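Local coordinates for protein formate dehydrogenase subunit beta (Desulfovibrio gigas, PDB 1H0H) that carries electrons through three [4Fe-4S] clusters as the electron-transfer subunit of the enzyme that reversibly oxidises formate to carbon dioxide, at residues Gly16-Cys21 with Tyr49-Met54; Arg10-Arg15 with Cys156-Met161. All blocks are in the same frame, centred on the assembly; numbering follows the deposited sequence.

Contact 1. Residues Gly16-Cys21 with Tyr49-Met54; sequences GCQVAC and YKLVRM. With SF4 (iron/sulfur cluster), chain M; SF4 (iron/sulfur cluster), chain L.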
loop_
_atom_site.group_PDB
_atom_site.type_symbol
_atom_site.label_atom_id
_atom_site.label_comp_id
_atom_site.label_asym_id
_atom_site.label_seq_id
_atom_site.Cartn_x
_atom_site.Cartn_y
_atom_site.Cartn_z
ATOM N N GLY B 16 -15.607 2.452 9.335
ATOM C CA GLY B 16 -16.458 2.228 8.173
ATOM C C GLY B 16 -17.957 2.447 8.480
ATOM O O GLY B 16 -18.649 3.106 7.706
ATOM N N CYS B 17 -18.439 1.905 9.604
ATOM C CA CYS B 17 -19.844 2.050 9.995
ATOM C C CYS B 17 -20.232 3.525 10.225
ATOM O O CYS B 17 -21.311 3.975 9.794
ATOM C CB CYS B 17 -20.152 1.229 11.276
ATOM S SG CYS B 17 -19.053 1.582 12.669
ATOM N N GLN B 18 -19.366 4.261 10.910
ATOM C CA GLN B 18 -19.633 5.670 11.222
ATOM C C GLN B 18 -19.835 6.457 9.948
ATOM O O GLN B 18 -20.828 7.170 9.809
ATOM C CB GLN B 18 -18.506 6.270 12.080
ATOM C CG GLN B 18 -18.680 7.718 12.475
ATOM C CD GLN B 18 -17.648 8.187 13.489
ATOM O OE1 GLN B 18 -17.399 7.531 14.512
ATOM N NE2 GLN B 18 -17.045 9.307 13.202
ATOM N N VAL B 19 -18.908 6.297 9.011
ATOM C CA VAL B 19 -19.000 6.958 7.705
ATOM C C VAL B 19 -20.175 6.418 6.876
ATOM O O VAL B 19 -20.954 7.185 6.309
ATOM C CB VAL B 19 -17.670 6.862 6.948
ATOM C CG1 VAL B 19 -17.767 7.470 5.557
ATOM C CG2 VAL B 19 -16.592 7.605 7.764
ATOM N N ALA B 20 -20.338 5.111 6.866
ATOM C CA ALA B 20 -21.367 4.491 6.044
ATOM C C ALA B 20 -22.760 4.988 6.419
ATOM O O ALA B 20 -23.584 5.213 5.529
ATOM C CB ALA B 20 -21.305 2.936 6.135
ATOM N N CYS B 21 -23.008 5.142 7.720
ATOM C CA CYS B 21 -24.299 5.629 8.207
ATOM C C CYS B 21 -24.516 7.022 7.606
ATOM O O CYS B 21 -25.581 7.329 7.061
ATOM C CB CYS B 21 -24.316 5.703 9.743
ATOM S SG CYS B 21 -25.929 6.208 10.386
ATOM N N TYR B 49 -25.544 9.404 13.973
ATOM C CA TYR B 49 -26.312 8.361 14.602
ATOM C C TYR B 49 -25.453 7.178 15.010
ATOM O O TYR B 49 -25.872 6.354 15.801
ATOM C CB TYR B 49 -27.329 7.806 13.632
ATOM C CG TYR B 49 -28.228 8.764 12.895
ATOM C CD1 TYR B 49 -28.481 10.066 13.359
ATOM C CD2 TYR B 49 -28.857 8.347 11.728
ATOM C CE1 TYR B 49 -29.338 10.905 12.682
ATOM C CE2 TYR B 49 -29.704 9.180 11.054
ATOM C CZ TYR B 49 -29.939 10.459 11.527
ATOM O OH TYR B 49 -30.801 11.255 10.807
ATOM N N LYS B 50 -24.270 7.068 14.406
ATOM C CA LYS B 50 -23.398 5.922 14.638
ATOM C C LYS B 50 -22.084 6.553 15.013
ATOM O O LYS B 50 -21.558 7.400 14.281
ATOM C CB LYS B 50 -23.305 5.070 13.358
ATOM C CG LYS B 50 -22.485 3.776 13.482
ATOM C CD LYS B 50 -23.112 2.792 14.506
ATOM C CE LYS B 50 -22.596 1.386 14.301
ATOM N NZ LYS B 50 -22.952 0.409 15.412
ATOM N N LEU B 51 -21.603 6.206 16.199
ATOM C CA LEU B 51 -20.395 6.808 16.704
ATOM C C LEU B 51 -19.444 5.776 17.287
ATOM O O LEU B 51 -19.765 5.096 18.263
ATOM C CB LEU B 51 -20.766 7.838 17.774
ATOM C CG LEU B 51 -19.558 8.614 18.265
ATOM C CD1 LEU B 51 -19.030 9.528 17.184
ATOM C CD2 LEU B 51 -19.924 9.396 19.527
ATOM N N VAL B 52 -18.263 5.649 16.689
ATOM C CA VAL B 52 -17.300 4.697 17.222
ATOM C C VAL B 52 -16.557 5.303 18.407
ATOM O O VAL B 52 -15.722 6.207 18.269
ATOM C CB VAL B 52 -16.323 4.154 16.138
ATOM C CG1 VAL B 52 -15.322 3.215 16.773
ATOM C CG2 VAL B 52 -17.116 3.435 15.021
ATOM N N ARG B 53 -16.899 4.814 19.591
ATOM C CA ARG B 53 -16.293 5.315 20.799
ATOM C C ARG B 53 -15.020 4.533 21.030
ATOM O O ARG B 53 -14.948 3.359 20.685
ATOM C CB ARG B 53 -17.269 5.162 21.956
ATOM C CG ARG B 53 -18.490 6.049 21.853
ATOM C CD ARG B 53 -19.434 5.900 23.036
ATOM N NE ARG B 53 -20.718 6.572 22.853
ATOM C CZ ARG B 53 -20.891 7.882 22.977
ATOM N NH1 ARG B 53 -19.857 8.675 23.259
ATOM N NH2 ARG B 53 -22.091 8.402 22.818
ATOM N N MET B 54 -13.998 5.190 21.563
ATOM C CA MET B 54 -12.693 4.554 21.696
ATOM C C MET B 54 -12.096 4.940 23.036
ATOM O O MET B 54 -11.957 6.144 23.339
ATOM C CB MET B 54 -11.757 4.974 20.543
ATOM C CG MET B 54 -12.314 4.752 19.118
ATOM S SD MET B 54 -11.364 5.644 17.797
ATOM C CE MET B 54 -9.831 4.665 17.720
HETATM FE FE1 SF4 M . -28.589 2.401 9.800
HETATM FE FE2 SF4 M . -26.477 1.585 11.360
HETATM FE FE3 SF4 M . -28.655 2.861 12.501
HETATM FE FE4 SF4 M . -26.881 4.251 10.918
HETATM S S1 SF4 M . -26.451 3.160 12.921
HETATM S S2 SF4 M . -29.175 4.305 10.883
HETATM S S3 SF4 M . -26.261 2.773 9.396
HETATM S S4 SF4 M . -28.805 0.863 11.443
HETATM FE FE1 SF4 L . -17.160 -2.889 12.091
HETATM FE FE2 SF4 L . -17.694 -0.236 12.693
HETATM FE FE3 SF4 L . -15.897 -1.654 14.231
HETATM FE FE4 SF4 L . -15.259 -0.980 11.554
HETATM S S1 SF4 L . -15.580 0.445 13.276
HETATM S S2 SF4 L . -14.917 -3.022 12.653
HETATM S S3 SF4 L . -17.385 -1.085 10.642
HETATM S S4 SF4 L . -18.215 -2.060 13.969
HETATM O O HOH W 1 -22.270 8.515 11.846
HETATM O O HOH W 2 -15.455 8.130 16.372
#
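Lys50 lays its aliphatic chain along the helix that carries Cys17 and Cys21. Its CB packs on Cys21 CB at 3.8 Å, and the bend at chi2 (63°) turns the chain so that CE comes alongside Cys17 CB. The ammonium then leaves the helix, and NZ is hydrogen-bonded to Pro69 O and Gln71 OE1. Gln18 makes the direct polar link. With CG anti to the backbone N and the chain extended, its amide reaches the strand, where OE1 accepts a hydrogen bond from Val52 N at 3.0 Å. That bond is nearly straight (N-H...O 169°) and lies in the carbonyl plane; at the other amide atom, NE2 binds Asn40 O, so both ends of the group are held. One water joins Gln18 O to Lys50 O, bridging the backbones where their CA atoms come within 5.1 Å. Two cysteines on this face coordinate different clusters. Cys17 SG binds FE2 of one cluster at 2.3 Å, with Val52 CG2 3.6 Å from the same SG. Cys21 SG binds FE4 of the other at 2.2 Å and approaches the Tyr49 ring obliquely, its SG 5.0 Å from the ring centroid. Strand 51-54 runs close to antiparallel to helix 16-21 (154°). Cysteines one helical turn apart serving two clusters are characteristic of the dicluster ferredoxin fold, in which a CxxCxxCxxxC motif supplies three ligands to one cluster and its last cysteine to the other.

Contact 2. Residues Arg10-Arg15 with Cys156-Met161; sequences RCTACR and CPTGAM. With SF4 (iron/sulfur cluster), chain L.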
loop_
_atom_site.group_PDB
_atom_site.type_symbol
_atom_site.label_atom_id
_atom_site.label_comp_id
_atom_site.label_asym_id
_atom_site.label_seq_id
_atom_site.Cartn_x
_atom_site.Cartn_y
_atom_site.Cartn_z
ATOM N N ARG B 10 -14.562 -7.918 18.042
ATOM C CA ARG B 10 -14.087 -8.011 16.663
ATOM C C ARG B 10 -13.920 -6.654 15.969
ATOM O O ARG B 10 -13.469 -6.610 14.826
ATOM C CB ARG B 10 -15.015 -8.889 15.814
ATOM C CG ARG B 10 -15.194 -10.301 16.329
ATOM C CD ARG B 10 -16.066 -11.146 15.438
ATOM N NE ARG B 10 -15.437 -11.426 14.153
ATOM C CZ ARG B 10 -14.739 -12.532 13.928
ATOM N NH1 ARG B 10 -14.601 -13.402 14.921
ATOM N NH2 ARG B 10 -14.182 -12.774 12.729
ATOM N N CYS B 11 -14.264 -5.562 16.636
ATOM C CA CYS B 11 -14.196 -4.226 16.016
ATOM C C CYS B 11 -12.770 -3.685 15.978
ATOM O O CYS B 11 -12.059 -3.697 16.974
ATOM C CB CYS B 11 -15.122 -3.261 16.789
ATOM S SG CYS B 11 -15.089 -1.521 16.288
ATOM N N THR B 12 -12.347 -3.193 14.829
ATOM C CA THR B 12 -11.016 -2.626 14.716
ATOM C C THR B 12 -11.069 -1.106 14.712
ATOM O O THR B 12 -10.051 -0.456 14.502
ATOM C CB THR B 12 -10.342 -3.115 13.440
ATOM O OG1 THR B 12 -11.243 -2.910 12.346
ATOM C CG2 THR B 12 -10.100 -4.618 13.496
ATOM N N ALA B 13 -12.256 -0.555 14.941
ATOM C CA ALA B 13 -12.448 0.885 14.909
ATOM C C ALA B 13 -12.016 1.455 13.540
ATOM O O ALA B 13 -11.448 2.551 13.444
ATOM C CB ALA B 13 -11.727 1.564 16.089
ATOM N N CYS B 14 -12.308 0.695 12.481
ATOM C CA CYS B 14 -11.992 1.128 11.115
ATOM C C CYS B 14 -12.859 2.346 10.742
ATOM O O CYS B 14 -12.587 3.058 9.779
ATOM C CB CYS B 14 -12.233 -0.042 10.140
ATOM S SG CYS B 14 -13.926 -0.402 9.677
ATOM N N ARG B 15 -13.896 2.583 11.538
ATOM C CA ARG B 15 -14.849 3.679 11.300
ATOM C C ARG B 15 -15.644 3.609 9.975
ATOM O O ARG B 15 -16.305 4.557 9.545
ATOM C CB ARG B 15 -14.263 5.047 11.655
ATOM C CG ARG B 15 -14.215 5.211 13.184
ATOM C CD ARG B 15 -14.015 6.639 13.656
ATOM N NE ARG B 15 -12.608 7.004 13.578
ATOM C CZ ARG B 15 -12.065 7.959 14.292
ATOM N NH1 ARG B 15 -12.835 8.670 15.141
ATOM N NH2 ARG B 15 -10.765 8.226 14.153
ATOM N N CYS B 156 -19.240 -3.265 7.649
ATOM C CA CYS B 156 -18.296 -3.753 8.649
ATOM C C CYS B 156 -17.466 -4.883 8.128
ATOM O O CYS B 156 -18.005 -5.860 7.653
ATOM C CB CYS B 156 -19.050 -4.155 9.909
ATOM S SG CYS B 156 -17.982 -4.764 11.232
ATOM N N PRO B 157 -16.147 -4.754 8.163
ATOM C CA PRO B 157 -15.305 -5.816 7.624
ATOM C C PRO B 157 -15.076 -7.044 8.524
ATOM O O PRO B 157 -14.799 -8.092 7.992
ATOM C CB PRO B 157 -13.981 -5.098 7.376
ATOM C CG PRO B 157 -13.946 -4.039 8.382
ATOM C CD PRO B 157 -15.363 -3.607 8.645
ATOM N N THR B 158 -15.186 -6.926 9.837
ATOM C CA THR B 158 -14.785 -8.046 10.714
ATOM C C THR B 158 -15.893 -8.876 11.295
ATOM O O THR B 158 -15.643 -9.746 12.114
ATOM C CB THR B 158 -14.044 -7.497 11.885
ATOM O OG1 THR B 158 -14.877 -6.504 12.499
ATOM C CG2 THR B 158 -12.823 -6.704 11.398
ATOM N N GLY B 159 -17.117 -8.601 10.902
ATOM C CA GLY B 159 -18.219 -9.351 11.453
ATOM C C GLY B 159 -18.551 -8.857 12.844
ATOM O O GLY B 159 -19.233 -9.549 13.582
ATOM N N ALA B 160 -18.033 -7.697 13.229
ATOM C CA ALA B 160 -18.432 -7.125 14.518
ATOM C C ALA B 160 -19.930 -6.778 14.477
ATOM O O ALA B 160 -20.666 -7.005 15.447
ATOM C CB ALA B 160 -17.615 -5.914 14.830
ATOM N N MET B 161 -20.381 -6.225 13.357
ATOM C CA MET B 161 -21.797 -5.863 13.203
ATOM C C MET B 161 -22.526 -7.012 12.555
ATOM O O MET B 161 -22.058 -7.561 11.561
ATOM C CB MET B 161 -21.982 -4.617 12.322
ATOM C CG MET B 161 -21.447 -3.313 12.886
ATOM S SD MET B 161 -22.271 -2.821 14.422
ATOM C CE MET B 161 -24.037 -2.638 13.857
HETATM FE FE1 SF4 L . -17.160 -2.889 12.091
HETATM FE FE2 SF4 L . -17.694 -0.236 12.693
HETATM FE FE3 SF4 L . -15.897 -1.654 14.231
HETATM FE FE4 SF4 L . -15.259 -0.980 11.554
HETATM S S1 SF4 L . -15.580 0.445 13.276
HETATM S S2 SF4 L . -14.917 -3.022 12.653
HETATM S S3 SF4 L . -17.385 -1.085 10.642
HETATM S S4 SF4 L . -18.215 -2.060 13.969
#
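Cys11 and Cys14 from one loop and Cys156 from the other bind three different irons of a single [4Fe-4S] cluster. Cys11 SG holds FE3 at 2.2 Å and Cys14 SG holds FE4, while across the contact Cys156 SG reaches FE1 at 2.2 Å. Around these thiolates the loops touch directly: Pro157 CD rests against Cys14 SG at 3.7 Å, and the methyl of Ala160 packs beside Cys11 CB. In the second shell, within 156-161, Met161 N donates to the ligand Cys156 SG at 3.5 Å. Thr158 ties the two loops together. A chi1 of 54° turns its hydroxyl back over its own backbone, toward Arg10 O, to which OG1 donates at 2.7 Å from above the carbonyl plane. In return Arg10 NE donates to Thr158 O at 2.6 Å, almost linearly (176°) and within the guanidinium plane. The bend at chi3 brings NE to that carbonyl, while NH1 forms a salt bridge with an acidic side chain of the other protein chain. This two-way exchange between Arg10 and Thr158 fastens the loop bearing Cys11 to the one bearing Cys156, and the N-H...S bond to Cys156 would be expected to stabilise negative charge on the thiolate and probably helps tune the cluster's potential.

Overall arrangement
The centres of contacts 1 and 2 lie about 10 Å apart, centre to centre, on the same side of the chain's centre, and share one cluster. Along the sequence the order is 10-15, 16-21, 49-54, 156-161, so contact 1 falls within the span that contact 2 brings together. The loop 10-15 runs directly into helix 16-25, while 156-161 connects helix 151-155 to strand 161-163. Packing joins the pairs: Lys50 NZ lies 3.4 Å from Met161 SD, and Val52 CB is 3.8 Å from Arg15 CG. Cys17 from contact 1 completes the four-cysteine site of contact 2, whereas Cys21 serves the next cluster, consistent with a chain of closely spaced electron carriers.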